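Local coordinates for protein antigen, P35 (Borreliella spielmanii A14S, PDB 6HPN) that is an outer surface protein of the PFam54 family, probably a lipoprotein, of unknown function but, like its relatives, thought to contribute to Lyme disease, at residues 101-106 / 110-115. Numbering follows the deposited sequence.
Sequences KLSQHS and SLVKET
S103 and V112 bring the backbones of 101-106 and 110-115 closest, their CA atoms 6.4 Å apart where helix 89-102 ends and a short turn leads into helix 106-135. This is the tight connection between two consecutive helices of the all-helical fold of the Borrelia CRASP-1-like domain. The turn keeps an i+3 to i bond, H105 N to L102 O at 3.2 Å. No hydrogen bond joins the two segments: the side-chain contacts are carbon to carbon, and at the exposed edge the backbones of S106 and S110 come near without bonding.

V112 carries the contact. Its branched side chain suits a buried helix face, since one methyl can reach across: CG1 stands anti to the backbone N, and CG2, anti to the carbonyl carbon, is directed over the gap. CG2 lies 3.9 Å from L102 CB and 4.0 Å from S103 CB, touching two successive residues near their backbone. L102 meets V112 with CB, and its side chain also touches I187 and H191 of helix 187-197, while I55 of helix 52-56 packs on both S103 and V112.

Serine suits this buried position just past the helix end because its hydroxyl can be satisfied locally: with chi1 at 49°, OG turns back to bond L99 O, leaving CB to face the methyl. R109, in the first turn of the second helix, ties the connection further through NE to S103 O. Deeper along that helix, L111 O is gripped twice by T115, from opposite faces of its carbonyl plane: by the backbone N at 3.0 Å and by the hydroxyl OG1 at 2.6 Å.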
loop_
_atom_site.group_PDB
_atom_site.type_symbol
_atom_site.label_atom_id
_atom_site.label_comp_id
_atom_site.label_asym_id
_atom_site.label_seq_id
_atom_site.Cartn_x
_atom_site.Cartn_y
_atom_site.Cartn_z
ATOM N N LYS A 101 -16.121 8.656 9.471
ATOM C CA LYS A 101 -17.282 8.386 10.360
ATOM C C LYS A 101 -16.846 7.478 11.507
ATOM O O LYS A 101 -17.243 7.750 12.638
ATOM C CB LYS A 101 -18.438 7.758 9.587
ATOM C CG LYS A 101 -19.221 8.772 8.769
ATOM C CD LYS A 101 -20.686 8.751 9.114
ATOM C CE LYS A 101 -21.527 9.543 8.139
ATOM N NZ LYS A 101 -22.659 8.706 7.686
ATOM N N LEU A 102 -16.008 6.486 11.215
ATOM C CA LEU A 102 -15.531 5.489 12.205
ATOM C C LEU A 102 -14.530 6.098 13.196
ATOM O O LEU A 102 -14.665 5.839 14.400
ATOM C CB LEU A 102 -14.862 4.346 11.451
ATOM C CG LEU A 102 -15.796 3.263 10.959
ATOM C CD1 LEU A 102 -15.028 2.310 10.070
ATOM C CD2 LEU A 102 -16.413 2.527 12.127
ATOM N N SER A 103 -13.520 6.809 12.697
ATOM C CA SER A 103 -12.343 7.264 13.479
ATOM C C SER A 103 -12.703 8.496 14.304
ATOM O O SER A 103 -11.784 9.117 14.880
ATOM C CB SER A 103 -11.190 7.554 12.569
ATOM O OG SER A 103 -11.615 8.366 11.496
ATOM N N GLN A 104 -13.975 8.885 14.280
ATOM C CA GLN A 104 -14.513 9.955 15.148
ATOM C C GLN A 104 -14.587 9.380 16.552
ATOM O O GLN A 104 -14.298 10.112 17.517
ATOM C CB GLN A 104 -15.883 10.390 14.661
ATOM C CG GLN A 104 -15.810 11.497 13.635
ATOM C CD GLN A 104 -17.219 11.916 13.329
ATOM O OE1 GLN A 104 -18.136 11.111 13.412
ATOM N NE2 GLN A 104 -17.408 13.184 13.026
ATOM N N HIS A 105 -14.933 8.097 16.615
ATOM C CA HIS A 105 -14.921 7.264 17.842
ATOM C C HIS A 105 -13.499 6.698 17.991
ATOM O O HIS A 105 -13.058 5.927 17.094
ATOM C CB HIS A 105 -16.056 6.226 17.782
ATOM C CG HIS A 105 -17.284 6.751 17.120
ATOM N ND1 HIS A 105 -18.280 5.926 16.634
ATOM C CD2 HIS A 105 -17.663 8.015 16.821
ATOM C CE1 HIS A 105 -19.223 6.663 16.082
ATOM N NE2 HIS A 105 -18.868 7.940 16.177
ATOM N N SER A 106 -12.782 7.128 19.039
ATOM C CA SER A 106 -11.389 6.703 19.324
ATOM C C SER A 106 -11.389 5.194 19.573
ATOM O O SER A 106 -10.382 4.546 19.218
ATOM C CB SER A 106 -10.752 7.486 20.467
ATOM O OG SER A 106 -11.604 7.584 21.597
ATOM N N SER A 110 -8.265 2.942 15.824
ATOM C CA SER A 110 -7.020 2.167 15.609
ATOM C C SER A 110 -7.258 1.030 14.591
ATOM O O SER A 110 -6.258 0.535 14.020
ATOM C CB SER A 110 -6.428 1.716 16.917
ATOM O OG SER A 110 -6.965 0.472 17.283
ATOM N N LEU A 111 -8.517 0.662 14.322
ATOM C CA LEU A 111 -8.874 -0.189 13.147
ATOM C C LEU A 111 -8.667 0.612 11.850
ATOM O O LEU A 111 -8.258 0.022 10.852
ATOM C CB LEU A 111 -10.328 -0.662 13.250
ATOM C CG LEU A 111 -10.846 -1.441 12.032
ATOM C CD1 LEU A 111 -10.081 -2.749 11.810
ATOM C CD2 LEU A 111 -12.332 -1.731 12.154
ATOM N N VAL A 112 -8.969 1.910 11.848
ATOM C CA VAL A 112 -8.824 2.759 10.627
ATOM C C VAL A 112 -7.325 2.913 10.321
ATOM O O VAL A 112 -6.920 2.704 9.166
ATOM C CB VAL A 112 -9.544 4.110 10.800
ATOM C CG1 VAL A 112 -9.293 5.051 9.645
ATOM C CG2 VAL A 112 -11.044 3.927 10.994
ATOM N N LYS A 113 -6.541 3.247 11.340
ATOM C CA LYS A 113 -5.068 3.350 11.276
ATOM C C LYS A 113 -4.503 2.032 10.756
ATOM O O LYS A 113 -3.769 2.041 9.788
ATOM C CB LYS A 113 -4.517 3.649 12.668
ATOM C CG LYS A 113 -3.031 3.962 12.729
ATOM C CD LYS A 113 -2.533 3.966 14.160
ATOM C CE LYS A 113 -1.049 4.247 14.268
ATOM N NZ LYS A 113 -0.673 4.506 15.675
ATOM N N GLU A 114 -4.842 0.928 11.401
ATOM C CA GLU A 114 -4.284 -0.394 11.071
ATOM C C GLU A 114 -4.606 -0.672 9.587
ATOM O O GLU A 114 -3.692 -1.081 8.817
ATOM C CB GLU A 114 -4.798 -1.388 12.106
ATOM C CG GLU A 114 -4.404 -2.811 11.793
ATOM C CD GLU A 114 -4.381 -3.793 12.955
ATOM O OE1 GLU A 114 -5.289 -3.696 13.837
ATOM O OE2 GLU A 114 -3.454 -4.673 12.965
ATOM N N THR A 115 -5.828 -0.377 9.153
ATOM C CA THR A 115 -6.310 -0.675 7.777
ATOM C C THR A 115 -5.530 0.179 6.781
ATOM O O THR A 115 -5.103 -0.336 5.749
ATOM C CB THR A 115 -7.822 -0.433 7.639
ATOM O OG1 THR A 115 -8.476 -1.290 8.572
ATOM C CG2 THR A 115 -8.381 -0.745 6.267
#